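Local coordinates for Tubulin/ftsz, gtpase (Methanosaeta thermophila, PDB 3ZID), which binds GTP, which it probably hydrolyses as a tubulin-like archaeal cytoskeletal GTPase, and is probably involved in the control of cell shape, at residues Val75-Arg79 and Gly114-Ser119; Met109-Ser113 and Ala141-Phe145. All blocks are in the same frame, centred on the assembly; numbering follows the deposited sequence.

Interaction 1: Val75-Arg79 and Gly114-Ser119. With GDP (guanosine-5'-diphosphate), chain C.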
# COMPACT_ATOMS: atom_id res chain seq x y z
N VAL A 75 11.40 7.37 16.96
CA VAL A 75 11.82 6.48 15.89
C VAL A 75 12.30 7.27 14.67
O VAL A 75 13.33 6.96 14.08
CB VAL A 75 10.71 5.49 15.50
CG1 VAL A 75 11.08 4.75 14.23
CG2 VAL A 75 10.47 4.51 16.64
N GLY A 76 11.56 8.32 14.32
CA GLY A 76 11.85 9.10 13.13
C GLY A 76 11.81 8.25 11.88
O GLY A 76 10.89 7.47 11.68
N ALA A 77 12.82 8.37 11.03
CA ALA A 77 12.86 7.54 9.83
C ALA A 77 13.89 6.41 9.98
O ALA A 77 14.30 5.80 8.99
CB ALA A 77 13.18 8.39 8.60
N ASN A 78 14.27 6.14 11.22
CA ASN A 78 15.26 5.11 11.52
C ASN A 78 14.63 3.74 11.69
O ASN A 78 14.05 3.44 12.72
CB ASN A 78 16.02 5.50 12.79
CG ASN A 78 17.24 4.61 13.06
OD1 ASN A 78 17.29 3.45 12.65
ND2 ASN A 78 18.21 5.17 13.74
N ARG A 79 14.77 2.90 10.67
CA ARG A 79 14.15 1.57 10.69
C ARG A 79 14.75 0.66 11.76
O ARG A 79 14.06 -0.20 12.30
CB ARG A 79 14.22 0.93 9.31
CG ARG A 79 13.29 1.67 8.33
CD ARG A 79 13.29 1.10 6.91
NE ARG A 79 13.73 -0.29 6.80
CZ ARG A 79 12.93 -1.35 6.89
NH1 ARG A 79 11.64 -1.20 7.11
NH2 ARG A 79 13.44 -2.56 6.75
N GLY A 114 8.80 5.48 5.92
CA GLY A 114 9.01 6.03 7.24
C GLY A 114 9.79 5.05 8.12
O GLY A 114 10.35 4.05 7.65
N GLY A 115 9.82 5.33 9.41
CA GLY A 115 10.55 4.51 10.35
C GLY A 115 9.65 3.55 11.10
O GLY A 115 10.04 2.42 11.39
N THR A 116 8.44 3.99 11.41
CA THR A 116 7.55 3.17 12.21
C THR A 116 6.79 2.15 11.37
O THR A 116 6.92 0.93 11.57
CB THR A 116 6.56 4.01 13.05
OG1 THR A 116 7.28 4.75 14.05
CG2 THR A 116 5.54 3.11 13.73
N GLY A 117 5.98 2.65 10.44
CA GLY A 117 5.19 1.77 9.61
C GLY A 117 6.03 0.73 8.89
O GLY A 117 5.76 -0.47 8.96
N SER A 118 7.08 1.19 8.23
CA SER A 118 7.87 0.34 7.36
C SER A 118 8.62 -0.75 8.09
O SER A 118 8.93 -1.76 7.47
CB SER A 118 8.86 1.18 6.55
OG SER A 118 9.94 1.59 7.36
N SER A 119 8.89 -0.56 9.38
CA SER A 119 9.62 -1.57 10.16
C SER A 119 8.70 -2.49 10.95
O SER A 119 8.90 -3.70 10.98
CB SER A 119 10.65 -0.92 11.10
OG SER A 119 10.05 -0.01 12.00
PB GDP C . 6.22 6.70 9.96
O1B GDP C . 5.85 5.29 9.54
O2B GDP C . 5.12 7.30 10.82
O3B GDP C . 7.53 6.65 10.72
O3A GDP C . 6.48 7.60 8.65
PA GDP C . 5.34 7.94 7.58
O1A GDP C . 4.94 9.37 7.66
O2A GDP C . 4.15 7.00 7.64
O5' GDP C . 6.14 7.61 6.24
C5' GDP C . 6.51 8.68 5.38
C4' GDP C . 6.12 8.29 3.97
O4' GDP C . 4.70 8.18 3.91
C3' GDP C . 6.52 9.39 3.03
O3' GDP C . 6.72 8.79 1.75
C2' GDP C . 5.29 10.27 3.01
O2' GDP C . 5.22 10.97 1.78
C1' GDP C . 4.18 9.25 3.11
N9 GDP C . 2.97 9.70 3.80
C8 GDP C . 2.89 10.25 5.03
N7 GDP C . 1.60 10.48 5.36
C5 GDP C . 0.85 10.07 4.32
C6 GDP C . -0.59 10.00 4.01
O6 GDP C . -1.42 10.44 4.81
N1 GDP C . -0.95 9.48 2.83
C2 GDP C . -0.06 9.02 1.94
N2 GDP C . -0.53 8.53 0.78
N3 GDP C . 1.28 9.04 2.14
C4 GDP C . 1.76 9.54 3.30
O HOH W 1 8.42 6.96 13.25
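Gly-76 and Gly-115 meet where the two loops pack closely: the carbonyl O of Gly-76 lies 3.3 Å from Gly-115 CA in a CA-H...O contact. A beta-carbon on Gly-115 would run into that oxygen and into Val-75 CG1, which itself packs 3.6 Å from Gly-115 C. Val-75 is a fitting apolar filler here; with CG1 anti to the backbone N (chi1 170°), it reaches Gly-115 and Thr-116, the side chains of Val-75 and Thr-116 crossing at about a right angle. Gly-114 is equally constrained, since any side chain would strike the bridging oxygen of the GDP diphosphate. This Gly-Gly-Thr-Gly run is the glycine-rich phosphate loop of the tubulin/FtsZ family. Its amides grip the beta-phosphate: Gly-115 N and Thr-116 N both donate to GDP O3B, the latter nearly straight at 173°, while Gly-117 N donates to O1B at 2.8 Å. A water joins Gly-76 O, Thr-116 OG1 and O3B, and Thr-50 also bonds that hydroxyl. From the start of helix 79-98, the bent chain of Arg-79 brings NH1 3.3 Å from Ser-118 OG, in the guanidinium plane and at 168°, with a weak second bond to Ser-118 O. Ser-118 OG in turn donates to Gly-114 O, tying loop to helix, and Arg-79 NH2 forms a salt bridge with Glu-162. With an alanine here, Ser-118 would probably lose this donor and Glu-162 its charged mate. The outer side is looser: apart from its packed carbonyl, Gly-76 is exposed at the bend of the type II' turn Val-75 to Asn-78, and Ala-77 CA stays 3.8 Å from Gly-115 N.

Interaction 2: Met109-Ser113 and Ala141-Phe145. With GDP (guanosine-5'-diphosphate), chain C.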
# COMPACT_ATOMS: atom_id res chain seq x y z
N MET A 109 -1.68 -1.69 6.61
CA MET A 109 -1.50 -0.49 5.82
C MET A 109 -0.41 0.38 6.39
O MET A 109 -0.44 0.74 7.56
CB MET A 109 -2.81 0.26 5.78
CG MET A 109 -3.97 -0.67 5.46
SD MET A 109 -5.51 0.24 5.49
CE MET A 109 -5.48 0.85 7.16
N THR A 110 0.55 0.71 5.53
CA THR A 110 1.71 1.48 5.92
C THR A 110 2.38 2.09 4.70
O THR A 110 2.24 1.60 3.57
CB THR A 110 2.74 0.57 6.67
OG1 THR A 110 3.90 1.34 6.97
CG2 THR A 110 3.18 -0.59 5.79
N SER A 111 3.15 3.16 4.92
CA SER A 111 4.15 3.57 3.93
C SER A 111 5.39 2.69 4.11
O SER A 111 5.63 2.14 5.18
CB SER A 111 4.53 5.04 4.08
OG SER A 111 5.30 5.27 5.24
N VAL A 112 6.19 2.58 3.06
CA VAL A 112 7.39 1.79 3.14
C VAL A 112 8.59 2.66 3.48
O VAL A 112 9.66 2.13 3.72
CB VAL A 112 7.66 1.02 1.83
CG1 VAL A 112 6.49 0.11 1.53
CG2 VAL A 112 7.90 1.97 0.68
N SER A 113 8.40 3.98 3.54
CA SER A 113 9.51 4.95 3.64
C SER A 113 9.77 5.54 5.03
O SER A 113 10.86 6.07 5.28
CB SER A 113 9.31 6.10 2.65
OG SER A 113 9.55 5.67 1.33
N ALA A 141 1.04 -1.20 0.66
CA ALA A 141 2.35 -0.54 0.76
C ALA A 141 2.41 0.78 -0.01
O ALA A 141 2.36 0.78 -1.25
CB ALA A 141 3.42 -1.47 0.26
N VAL A 142 2.54 1.90 0.71
CA VAL A 142 2.56 3.21 0.06
C VAL A 142 4.00 3.67 -0.27
O VAL A 142 4.83 3.80 0.63
CB VAL A 142 1.87 4.26 0.93
CG1 VAL A 142 1.97 5.62 0.28
CG2 VAL A 142 0.39 3.85 1.20
N LEU A 143 4.27 3.90 -1.55
CA LEU A 143 5.61 4.27 -2.04
C LEU A 143 5.85 5.75 -1.96
O LEU A 143 4.90 6.53 -2.07
CB LEU A 143 5.79 3.83 -3.49
CG LEU A 143 5.39 2.39 -3.77
CD1 LEU A 143 5.52 2.08 -5.24
CD2 LEU A 143 6.22 1.44 -2.93
N PRO A 144 7.13 6.17 -1.80
CA PRO A 144 7.46 7.59 -1.61
C PRO A 144 7.26 8.44 -2.85
O PRO A 144 7.14 7.91 -3.95
CB PRO A 144 8.95 7.56 -1.22
CG PRO A 144 9.47 6.33 -1.87
CD PRO A 144 8.34 5.33 -1.79
N PHE A 145 7.15 9.75 -2.67
CA PHE A 145 7.30 10.70 -3.78
C PHE A 145 8.70 10.56 -4.36
O PHE A 145 9.63 10.30 -3.62
CB PHE A 145 7.11 12.13 -3.30
CG PHE A 145 5.75 12.42 -2.79
CD1 PHE A 145 4.65 12.40 -3.64
CD2 PHE A 145 5.56 12.75 -1.45
CE1 PHE A 145 3.39 12.69 -3.16
CE2 PHE A 145 4.30 13.05 -0.97
CZ PHE A 145 3.21 13.01 -1.83
PB GDP C . 6.22 6.70 9.96
O1B GDP C . 5.85 5.29 9.54
O2B GDP C . 5.12 7.30 10.82
O3B GDP C . 7.53 6.65 10.72
O3A GDP C . 6.48 7.60 8.65
PA GDP C . 5.34 7.94 7.58
O1A GDP C . 4.94 9.37 7.66
O2A GDP C . 4.15 7.00 7.64
O5' GDP C . 6.14 7.61 6.24
C5' GDP C . 6.51 8.68 5.38
C4' GDP C . 6.12 8.29 3.97
O4' GDP C . 4.70 8.18 3.91
C3' GDP C . 6.52 9.39 3.03
O3' GDP C . 6.72 8.79 1.75
C2' GDP C . 5.29 10.27 3.01
O2' GDP C . 5.22 10.97 1.78
C1' GDP C . 4.18 9.25 3.11
N9 GDP C . 2.97 9.70 3.80
C8 GDP C . 2.89 10.25 5.03
N7 GDP C . 1.60 10.48 5.36
C5 GDP C . 0.85 10.07 4.32
C6 GDP C . -0.59 10.00 4.01
O6 GDP C . -1.42 10.44 4.81
N1 GDP C . -0.95 9.48 2.83
C2 GDP C . -0.06 9.02 1.94
N2 GDP C . -0.53 8.53 0.78
N3 GDP C . 1.28 9.04 2.14
C4 GDP C . 1.76 9.54 3.30
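The pyrrolidine ring of Pro-144 has the hydroxyl of Ser-113 against one side, OG lying 3.2 Å from CB and almost as near CG and CD; that hydroxyl's hydrogen bond goes to Tyr-152 O. The Phe-145 ring meets the ribose obliquely, CE2 being 3.6 Å from GDP O2'. These loop residues follow two neighbouring parallel strands of a Rossmann-like sheet, the outer members of a beta-alpha-beta unit. Val-142 N donates to Thr-110 O at 2.9 Å, in the carbonyl plane, and Val-142 O accepts from Val-112 N at 3.0 Å. Just past the end of its strand, Val-112 fits as a branched apolar residue: CG1 meets Ala-141 CB at 3.7 Å while CG2 reaches Leu-143 CD2, close to Ala-156 and Cys-159 of helix 150-165. Thr-110 and Ala-141 lie on one face of the sheet; Ser-111 and Val-142 lie on the other, turned to the nucleotide. Val-142 offers CG1 to guanine N2 at 3.9 Å, and Ser-111, whose OG is tucked between backbone N and carbonyl carbon (chi1 71°), donates to GDP O5' at 2.7 Å. A small hydroxyl lets the sugar-phosphate joint lie close to the strand, so nucleotide binding here combines apolar contact at the base with a polar hold at O5'.

Overall arrangement
Interactions 1 and 2 have centres about 11 Å apart, and both touch GDP. Their segments alternate along the chain, in the order 75-79, 109-113, 114-119, 141-145, so strand 105-111 runs directly into the phosphate loop and helix 117-131, which leads on to strand 136-143. Interaction 2 thus pairs the strands of this beta-alpha-beta unit within the six-stranded parallel sheet, while interaction 1 brings the loop ahead of helix 79-98 against the start of helix 117-131. They meet directly: Thr-110 OG1 and Gly-117 O, 3.3 Å apart, probably share a hydrogen bond. One nucleotide is therefore gripped at its beta-phosphate by interaction 1 and touched from O5' to the base by interaction 2.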